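Local structure of lovastatin nonaketide synthase mokA (Monascus pilosus, 6AD3) at residues F330-R341 against F499-F510; D347-T355 against P431-Y439. The protein catalyses, as a multidomain polyketide synthase of which this chain is the condensation domain, the iterative nine-step formation of the nonaketide leading to monacolin K (lovastatin). The protein carries 1 engineered substitution. All blocks are in the same frame, centred on the assembly; numbering follows the deposited sequence.

Contact 1 (F330-R341 against F499-F510)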
# COMPACT_ATOMS: atom_id res chain seq x y z
N PHE A 330 5.44 -17.94 0.73
CA PHE A 330 5.03 -18.81 -0.39
C PHE A 330 4.45 -17.96 -1.55
O PHE A 330 4.87 -18.08 -2.73
CB PHE A 330 3.97 -19.84 0.10
CG PHE A 330 3.75 -21.01 -0.86
CD1 PHE A 330 3.14 -20.81 -2.11
CD2 PHE A 330 4.03 -22.29 -0.48
CE1 PHE A 330 2.86 -21.88 -2.94
CE2 PHE A 330 3.80 -23.34 -1.32
CZ PHE A 330 3.22 -23.15 -2.55
N TYR A 331 3.55 -17.03 -1.22
CA TYR A 331 2.96 -16.20 -2.23
C TYR A 331 4.07 -15.34 -2.93
O TYR A 331 4.04 -15.14 -4.15
CB TYR A 331 1.86 -15.32 -1.62
CG TYR A 331 0.64 -16.08 -1.20
CD1 TYR A 331 -0.19 -16.64 -2.15
CD2 TYR A 331 0.27 -16.20 0.15
CE1 TYR A 331 -1.28 -17.40 -1.79
CE2 TYR A 331 -0.86 -16.93 0.52
CZ TYR A 331 -1.67 -17.48 -0.48
OH TYR A 331 -2.78 -18.26 -0.19
N LEU A 332 5.03 -14.85 -2.14
CA LEU A 332 6.10 -13.99 -2.66
C LEU A 332 7.03 -14.81 -3.57
O LEU A 332 7.36 -14.41 -4.67
CB LEU A 332 6.89 -13.39 -1.51
CG LEU A 332 8.18 -12.68 -1.95
CD1 LEU A 332 7.89 -11.50 -2.86
CD2 LEU A 332 8.94 -12.21 -0.73
N ALA A 333 7.38 -16.00 -3.10
CA ALA A 333 8.23 -16.86 -3.88
C ALA A 333 7.60 -17.24 -5.21
O ALA A 333 8.27 -17.25 -6.22
CB ALA A 333 8.61 -18.13 -3.07
N ALA A 334 6.30 -17.55 -5.21
CA ALA A 334 5.61 -17.91 -6.39
C ALA A 334 5.48 -16.70 -7.36
O ALA A 334 5.60 -16.84 -8.58
CB ALA A 334 4.25 -18.48 -6.03
N TYR A 335 5.30 -15.52 -6.80
CA TYR A 335 5.24 -14.29 -7.58
C TYR A 335 6.58 -14.06 -8.28
O TYR A 335 6.61 -13.77 -9.48
CB TYR A 335 4.89 -13.13 -6.66
CG TYR A 335 4.87 -11.76 -7.29
CD1 TYR A 335 4.00 -11.47 -8.29
CD2 TYR A 335 5.45 -10.71 -6.62
CE1 TYR A 335 3.84 -10.16 -8.73
CE2 TYR A 335 5.30 -9.40 -7.06
CZ TYR A 335 4.51 -9.14 -8.12
OH TYR A 335 4.34 -7.82 -8.55
N HIS A 336 7.67 -14.21 -7.53
CA HIS A 336 8.99 -14.09 -8.11
C HIS A 336 9.19 -15.07 -9.25
O HIS A 336 9.69 -14.70 -10.32
CB HIS A 336 10.06 -14.31 -7.05
CG HIS A 336 11.42 -14.50 -7.62
ND1 HIS A 336 11.98 -15.76 -7.79
CD2 HIS A 336 12.25 -13.63 -8.24
CE1 HIS A 336 13.12 -15.64 -8.45
NE2 HIS A 336 13.31 -14.36 -8.74
N VAL A 337 8.81 -16.35 -9.03
CA VAL A 337 8.97 -17.36 -10.09
C VAL A 337 8.20 -17.02 -11.36
O VAL A 337 8.73 -17.08 -12.45
CB VAL A 337 8.55 -18.74 -9.61
CG1 VAL A 337 8.53 -19.74 -10.76
CG2 VAL A 337 9.49 -19.20 -8.49
N LEU A 338 6.98 -16.50 -11.22
CA LEU A 338 6.20 -16.15 -12.37
C LEU A 338 6.81 -14.96 -13.10
O LEU A 338 6.88 -14.93 -14.33
CB LEU A 338 4.76 -15.86 -11.94
CG LEU A 338 3.83 -15.49 -13.09
CD1 LEU A 338 3.86 -16.54 -14.20
CD2 LEU A 338 2.42 -15.30 -12.56
N LEU A 339 7.28 -13.96 -12.35
CA LEU A 339 7.90 -12.81 -12.96
C LEU A 339 9.13 -13.24 -13.75
O LEU A 339 9.38 -12.74 -14.85
CB LEU A 339 8.27 -11.78 -11.93
CG LEU A 339 7.08 -11.04 -11.29
CD1 LEU A 339 7.54 -10.25 -10.07
CD2 LEU A 339 6.46 -10.10 -12.28
N ALA A 340 9.94 -14.11 -13.16
CA ALA A 340 11.13 -14.59 -13.85
C ALA A 340 10.72 -15.34 -15.13
O ALA A 340 11.37 -15.17 -16.19
CB ALA A 340 11.96 -15.50 -12.95
N ARG A 341 9.74 -16.22 -15.03
CA ARG A 341 9.27 -16.93 -16.23
C ARG A 341 8.84 -16.01 -17.32
O ARG A 341 9.17 -16.21 -18.47
CB ARG A 341 8.13 -17.88 -15.93
CG ARG A 341 8.51 -19.07 -15.09
CD ARG A 341 7.37 -20.07 -15.04
NE ARG A 341 7.77 -21.21 -14.23
CZ ARG A 341 6.99 -22.25 -14.00
NH1 ARG A 341 5.76 -22.27 -14.52
NH2 ARG A 341 7.44 -23.29 -13.31
N PHE A 499 -2.21 -12.39 -16.19
CA PHE A 499 -1.22 -12.58 -15.13
C PHE A 499 -1.79 -13.25 -13.91
O PHE A 499 -1.22 -14.20 -13.37
CB PHE A 499 -0.58 -11.25 -14.74
CG PHE A 499 0.54 -11.38 -13.77
CD1 PHE A 499 0.30 -11.46 -12.41
CD2 PHE A 499 1.85 -11.42 -14.20
CE1 PHE A 499 1.35 -11.59 -11.51
CE2 PHE A 499 2.90 -11.53 -13.29
CZ PHE A 499 2.64 -11.65 -11.94
N LEU A 500 -2.95 -12.79 -13.49
CA LEU A 500 -3.60 -13.34 -12.31
C LEU A 500 -3.95 -14.81 -12.50
O LEU A 500 -3.73 -15.64 -11.59
CB LEU A 500 -4.83 -12.49 -12.00
CG LEU A 500 -5.78 -12.78 -10.87
CD1 LEU A 500 -5.02 -12.90 -9.58
CD2 LEU A 500 -6.81 -11.68 -10.81
N GLU A 501 -4.40 -15.17 -13.70
CA GLU A 501 -4.72 -16.56 -13.99
C GLU A 501 -3.47 -17.41 -13.93
O GLU A 501 -3.51 -18.53 -13.45
CB GLU A 501 -5.39 -16.69 -15.37
CG GLU A 501 -6.84 -16.20 -15.36
CD GLU A 501 -7.50 -16.21 -16.74
OE1 GLU A 501 -8.73 -15.99 -16.77
OE2 GLU A 501 -6.78 -16.20 -17.79
N SER A 502 -2.39 -16.93 -14.55
CA SER A 502 -1.10 -17.65 -14.51
C SER A 502 -0.54 -17.80 -13.10
O SER A 502 0.03 -18.83 -12.74
CB SER A 502 -0.07 -16.98 -15.41
OG SER A 502 -0.43 -17.16 -16.76
N TYR A 503 -0.77 -16.78 -12.27
CA TYR A 503 -0.31 -16.81 -10.90
C TYR A 503 -1.11 -17.82 -10.08
O TYR A 503 -0.53 -18.63 -9.34
CB TYR A 503 -0.43 -15.39 -10.31
CG TYR A 503 0.07 -15.29 -8.89
CD1 TYR A 503 1.40 -15.59 -8.56
CD2 TYR A 503 -0.77 -14.86 -7.88
CE1 TYR A 503 1.86 -15.51 -7.26
CE2 TYR A 503 -0.33 -14.81 -6.56
CZ TYR A 503 1.00 -15.10 -6.26
OH TYR A 503 1.43 -15.07 -4.95
N ILE A 504 -2.41 -17.83 -10.25
CA ILE A 504 -3.24 -18.80 -9.55
C ILE A 504 -2.87 -20.23 -9.97
O ILE A 504 -2.71 -21.15 -9.11
CB ILE A 504 -4.74 -18.53 -9.79
CG1 ILE A 504 -5.13 -17.25 -9.04
CG2 ILE A 504 -5.60 -19.71 -9.33
CD1 ILE A 504 -6.49 -16.72 -9.41
N SER A 505 -2.65 -20.41 -11.26
CA SER A 505 -2.15 -21.71 -11.76
C SER A 505 -0.84 -22.14 -11.10
O SER A 505 -0.67 -23.31 -10.69
CB SER A 505 -2.05 -21.70 -13.30
OG SER A 505 -3.35 -21.61 -13.89
N ILE A 506 0.09 -21.22 -10.99
CA ILE A 506 1.40 -21.55 -10.45
C ILE A 506 1.32 -21.82 -8.95
O ILE A 506 1.99 -22.73 -8.45
CB ILE A 506 2.47 -20.45 -10.83
CG1 ILE A 506 3.75 -21.12 -11.32
CG2 ILE A 506 2.76 -19.51 -9.69
CD1 ILE A 506 4.91 -20.16 -11.61
N LEU A 507 0.44 -21.12 -8.23
CA LEU A 507 0.19 -21.39 -6.81
C LEU A 507 -0.43 -22.75 -6.64
O LEU A 507 -0.03 -23.52 -5.78
CB LEU A 507 -0.79 -20.38 -6.22
CG LEU A 507 -0.26 -18.95 -6.03
CD1 LEU A 507 -1.44 -18.04 -5.68
CD2 LEU A 507 0.81 -18.88 -4.95
N SER A 508 -1.35 -23.09 -7.52
CA SER A 508 -2.01 -24.37 -7.41
C SER A 508 -0.99 -25.50 -7.68
O SER A 508 -0.97 -26.53 -6.97
CB SER A 508 -3.17 -24.45 -8.40
OG SER A 508 -3.78 -25.74 -8.30
N MET A 509 -0.13 -25.32 -8.67
CA MET A 509 0.80 -26.38 -9.05
C MET A 509 1.86 -26.59 -7.97
O MET A 509 2.14 -27.72 -7.55
CB MET A 509 1.42 -26.06 -10.41
CG MET A 509 2.51 -26.97 -10.86
SD MET A 509 3.24 -26.45 -12.46
CE MET A 509 4.15 -24.98 -11.96
N PHE A 510 2.46 -25.51 -7.49
CA PHE A 510 3.53 -25.64 -6.51
C PHE A 510 3.03 -26.08 -5.14
O PHE A 510 3.78 -26.72 -4.38
CB PHE A 510 4.36 -24.34 -6.38
CG PHE A 510 5.26 -24.07 -7.55
CD1 PHE A 510 6.05 -25.07 -8.08
CD2 PHE A 510 5.31 -22.82 -8.14
CE1 PHE A 510 6.90 -24.83 -9.14
CE2 PHE A 510 6.16 -22.57 -9.21
CZ PHE A 510 6.94 -23.57 -9.73

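Contact 2 (D347-T355 against P431-Y439)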
# COMPACT_ATOMS: atom_id res chain seq x y z
N ASP A 347 17.80 -11.35 -12.79
CA ASP A 347 18.22 -10.38 -11.77
C ASP A 347 17.28 -9.18 -11.80
O ASP A 347 17.32 -8.34 -12.72
CB ASP A 347 19.67 -9.95 -11.99
CG ASP A 347 20.13 -8.85 -11.04
OD1 ASP A 347 19.45 -8.53 -10.03
OD2 ASP A 347 21.18 -8.25 -11.34
N PHE A 348 16.34 -9.18 -10.86
CA PHE A 348 15.42 -8.07 -10.73
C PHE A 348 14.97 -7.95 -9.29
O PHE A 348 15.18 -8.87 -8.50
CB PHE A 348 14.19 -8.23 -11.67
CG PHE A 348 13.39 -9.50 -11.45
CD1 PHE A 348 13.79 -10.71 -12.03
CD2 PHE A 348 12.27 -9.51 -10.59
CE1 PHE A 348 13.03 -11.86 -11.88
CE2 PHE A 348 11.53 -10.67 -10.41
CZ PHE A 348 11.95 -11.86 -11.00
N SER A 349 14.30 -6.84 -8.98
CA SER A 349 13.93 -6.59 -7.59
C SER A 349 12.44 -6.46 -7.40
O SER A 349 11.70 -6.10 -8.33
CB SER A 349 14.65 -5.33 -7.07
OG SER A 349 16.06 -5.50 -7.04
N ILE A 350 11.99 -6.86 -6.22
CA ILE A 350 10.60 -6.74 -5.85
C ILE A 350 10.51 -5.91 -4.58
O ILE A 350 11.08 -6.27 -3.55
CB ILE A 350 9.96 -8.11 -5.60
CG1 ILE A 350 10.07 -9.02 -6.87
CG2 ILE A 350 8.49 -7.93 -5.15
CD1 ILE A 350 9.63 -10.47 -6.66
N GLY A 351 9.72 -4.84 -4.64
CA GLY A 351 9.43 -4.06 -3.46
C GLY A 351 8.42 -4.78 -2.58
O GLY A 351 7.28 -4.97 -2.98
N LEU A 352 8.86 -5.20 -1.40
CA LEU A 352 7.98 -5.85 -0.45
C LEU A 352 7.37 -4.82 0.49
O LEU A 352 8.09 -4.02 1.12
CB LEU A 352 8.76 -6.91 0.34
CG LEU A 352 8.03 -7.57 1.51
CD1 LEU A 352 6.88 -8.44 1.04
CD2 LEU A 352 8.98 -8.41 2.37
N ALA A 353 6.06 -4.68 0.43
CA ALA A 353 5.39 -3.73 1.30
C ALA A 353 5.61 -4.16 2.75
O ALA A 353 5.64 -5.38 3.07
CB ALA A 353 3.87 -3.67 0.99
N ASP A 354 5.81 -3.18 3.64
CA ASP A 354 5.95 -3.46 5.05
C ASP A 354 5.31 -2.31 5.82
O ASP A 354 5.48 -1.15 5.45
CB ASP A 354 7.42 -3.60 5.44
CG ASP A 354 7.57 -4.03 6.88
OD1 ASP A 354 7.30 -5.22 7.16
OD2 ASP A 354 7.96 -3.21 7.70
N THR A 355 4.57 -2.61 6.88
CA THR A 355 3.92 -1.56 7.65
C THR A 355 4.87 -0.60 8.35
O THR A 355 4.48 0.53 8.65
CB THR A 355 3.01 -2.12 8.75
OG1 THR A 355 3.81 -2.87 9.68
CG2 THR A 355 1.88 -2.96 8.18
N PRO A 431 12.18 3.89 -10.23
CA PRO A 431 13.57 3.65 -9.79
C PRO A 431 13.75 2.39 -9.00
O PRO A 431 12.91 2.07 -8.14
CB PRO A 431 13.89 4.83 -8.90
CG PRO A 431 12.61 5.53 -8.62
CD PRO A 431 11.55 5.04 -9.57
N LEU A 432 14.82 1.66 -9.33
CA LEU A 432 15.35 0.54 -8.50
C LEU A 432 14.58 -0.76 -8.60
O LEU A 432 15.15 -1.83 -8.78
CB LEU A 432 15.51 0.92 -7.03
CG LEU A 432 16.39 -0.02 -6.22
CD1 LEU A 432 17.83 0.02 -6.72
CD2 LEU A 432 16.30 0.29 -4.76
N PHE A 433 13.27 -0.69 -8.43
CA PHE A 433 12.44 -1.88 -8.62
C PHE A 433 11.17 -1.51 -9.35
O PHE A 433 10.66 -0.41 -9.17
CB PHE A 433 12.11 -2.57 -7.28
CG PHE A 433 11.55 -1.64 -6.22
CD1 PHE A 433 12.40 -0.82 -5.47
CD2 PHE A 433 10.17 -1.56 -5.97
CE1 PHE A 433 11.89 0.04 -4.51
CE2 PHE A 433 9.68 -0.68 -5.03
CZ PHE A 433 10.53 0.12 -4.30
N GLN A 434 10.64 -2.46 -10.14
CA GLN A 434 9.48 -2.18 -11.00
C GLN A 434 8.32 -3.12 -10.70
O GLN A 434 7.26 -3.01 -11.30
CB GLN A 434 9.86 -2.30 -12.48
CG GLN A 434 10.91 -1.28 -12.91
CD GLN A 434 12.33 -1.62 -12.50
OE1 GLN A 434 12.81 -2.76 -12.67
NE2 GLN A 434 13.02 -0.64 -11.95
N ALA A 435 8.51 -4.00 -9.74
CA ALA A 435 7.48 -4.88 -9.24
C ALA A 435 7.32 -4.69 -7.73
O ALA A 435 8.31 -4.57 -6.99
CB ALA A 435 7.88 -6.33 -9.49
N VAL A 436 6.07 -4.77 -7.26
CA VAL A 436 5.77 -4.70 -5.83
C VAL A 436 4.88 -5.87 -5.43
O VAL A 436 4.00 -6.27 -6.19
CB VAL A 436 5.08 -3.36 -5.48
CG1 VAL A 436 4.43 -3.37 -4.09
CG2 VAL A 436 6.06 -2.20 -5.58
N PHE A 437 5.06 -6.31 -4.18
CA PHE A 437 4.26 -7.32 -3.54
C PHE A 437 3.79 -6.79 -2.19
O PHE A 437 4.60 -6.40 -1.33
CB PHE A 437 5.09 -8.59 -3.32
CG PHE A 437 4.31 -9.72 -2.63
CD1 PHE A 437 3.29 -10.37 -3.29
CD2 PHE A 437 4.57 -10.08 -1.32
CE1 PHE A 437 2.56 -11.38 -2.68
CE2 PHE A 437 3.90 -11.17 -0.74
CZ PHE A 437 2.89 -11.79 -1.41
N ASP A 438 2.49 -6.78 -1.98
CA ASP A 438 1.90 -6.23 -0.75
C ASP A 438 0.90 -7.21 -0.19
O ASP A 438 -0.17 -7.43 -0.79
CB ASP A 438 1.24 -4.88 -1.05
CG ASP A 438 0.64 -4.20 0.20
OD1 ASP A 438 0.45 -4.89 1.20
OD2 ASP A 438 0.50 -2.95 0.18
N TYR A 439 1.25 -7.82 0.95
CA TYR A 439 0.43 -8.86 1.56
C TYR A 439 0.03 -8.41 2.96
O TYR A 439 0.86 -7.90 3.73
CB TYR A 439 1.25 -10.16 1.66
CG TYR A 439 0.68 -11.24 2.55
CD1 TYR A 439 0.82 -11.19 3.92
CD2 TYR A 439 0.00 -12.30 2.00
CE1 TYR A 439 0.34 -12.20 4.74
CE2 TYR A 439 -0.44 -13.36 2.81
CZ TYR A 439 -0.23 -13.30 4.18
OH TYR A 439 -0.76 -14.29 4.99
O HOH W 1 11.80 -5.05 -10.75
O HOH W 2 14.52 -4.63 -11.17
O HOH W 3 16.82 -3.81 -9.54
O HOH W 4 3.74 -7.23 2.40

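Contact 1 (F330-R341 against F499-F510)
Tyr503 reaches across from its helix: Tyr503 OH donates a hydrogen bond to Tyr331 O, 2.7 Å away. That carbonyl already accepts the helical bond from Tyr335 N, and the two donors come from opposite faces of its plane. With CG anti to the backbone N (chi1 -178°), the Tyr503 ring sits as a knob among Tyr331, Ala334, Tyr335 and Leu338. Conversely, Leu338 is a knob in the hole formed by Phe499, Ser502, Tyr503 and Ile506. Leu338 CD2 lies over one face of the Phe499 ring, 3.9 Å from its centroid, in a CH-pi contact. Leu338 CD2 is also 3.6 Å from Tyr503 CB. Ile506 is the third knob; its CD1 touches Val337 CG1 and covers a face of the Arg341 guanidinium, 3.7 Å from Arg341 NH1. Arg341 NH2 donates a hydrogen bond to Leu518 O, which holds the guanidinium at this edge. At the other end Leu507 CD2 packs 3.6 Å from Ala334 CB and meets the Tyr331 ring. The axes of segments 330-341 and 499-510 approach to 9.8 Å, their N-to-C directions 122° apart. Both helices lie in the C-terminal half of the condensation domain, packed knobs-into-holes. Phe330 and Phe510 both meet Phe386 of helix 386-401. Helix 310-322 touches Phe330, Tyr331 and Leu507 through Ile316, and strand 468-473 meets Tyr335 and Tyr503 through Leu470.

Contact 2 (D347-T355 against P431-Y439)
Two neighbouring parallel strands meet here, 348-354 and 435-439, inside the mixed sheet of the C-terminal half of the condensation domain. Three backbone hydrogen bonds join them. Gly351 N donates to Ala435 O at 2.8 Å. Gly351 O accepts from Phe437 N. Ala353 N donates to Phe437 O at 2.9 Å, and this bond is nearly straight, 174° at the hydrogen. Gly351 is thus bonded through both its N and its O. Weaker CA-H...O contacts fill in between, such as Val436 CA to Gly351 O at 3.2 Å. The Phe433 ring lies against the backbone of Gly351, with Phe433 CE2 3.7 Å from Gly351 CA. Its CG stands between the backbone N and the carbonyl carbon (chi1 51°), which turns the ring along strand 348-354, against Gly351. The ring also meets Tyr466 with nearly parallel planes. Ile350, Leu352, Ala435 and Phe437 share one face of the sheet. There Leu352 and Phe437 lie side by side and point the same way; Leu352 CD1 meets the ring edge at Phe437 CD2, 3.7 Å away. In the condensation-domain fold, two lobes related to chloramphenicol acetyltransferase each carry a central sheet. This pair belongs to the second lobe, with strand 371-377 on the far side of 348-354 and strand 468-473 on the far side of 435-439. Before strand 435-439 begins, water takes over. One water accepts from Gln434 N at 2.9 Å and lies near Ser349 O; another links Ser349 OG with Leu432 O. Past the last direct bond, a further water donates to Ala353 O and accepts from Tyr439 N. Here Ala353 CB packs 3.4 Å from Asp438 CG, whose carboxylate forms a salt bridge with Arg461.

Overall arrangement
Both contacts are buried. Contact 2 lies nearer the chain centre, about 11 Å away, against about 20 Å for contact 1, and their centres are about 15 Å apart. Contact 1 joins two helices almost entirely through side chains, with one tyrosine-to-carbonyl bond. Contact 2 joins two strands mainly through backbone bonds, with waters at both ends. Helix 327-343 is followed by strand 348-354 after a short connection, so the two contacts use consecutive elements. That helix packs on the sheet: Tyr331 touches Phe437, His336 meets Phe348, and Tyr335 OH probably bonds weakly to Val436 O. Contact 1 reaches solvent at its rim, most at Arg341; no touching residue of contact 2 is fully exposed.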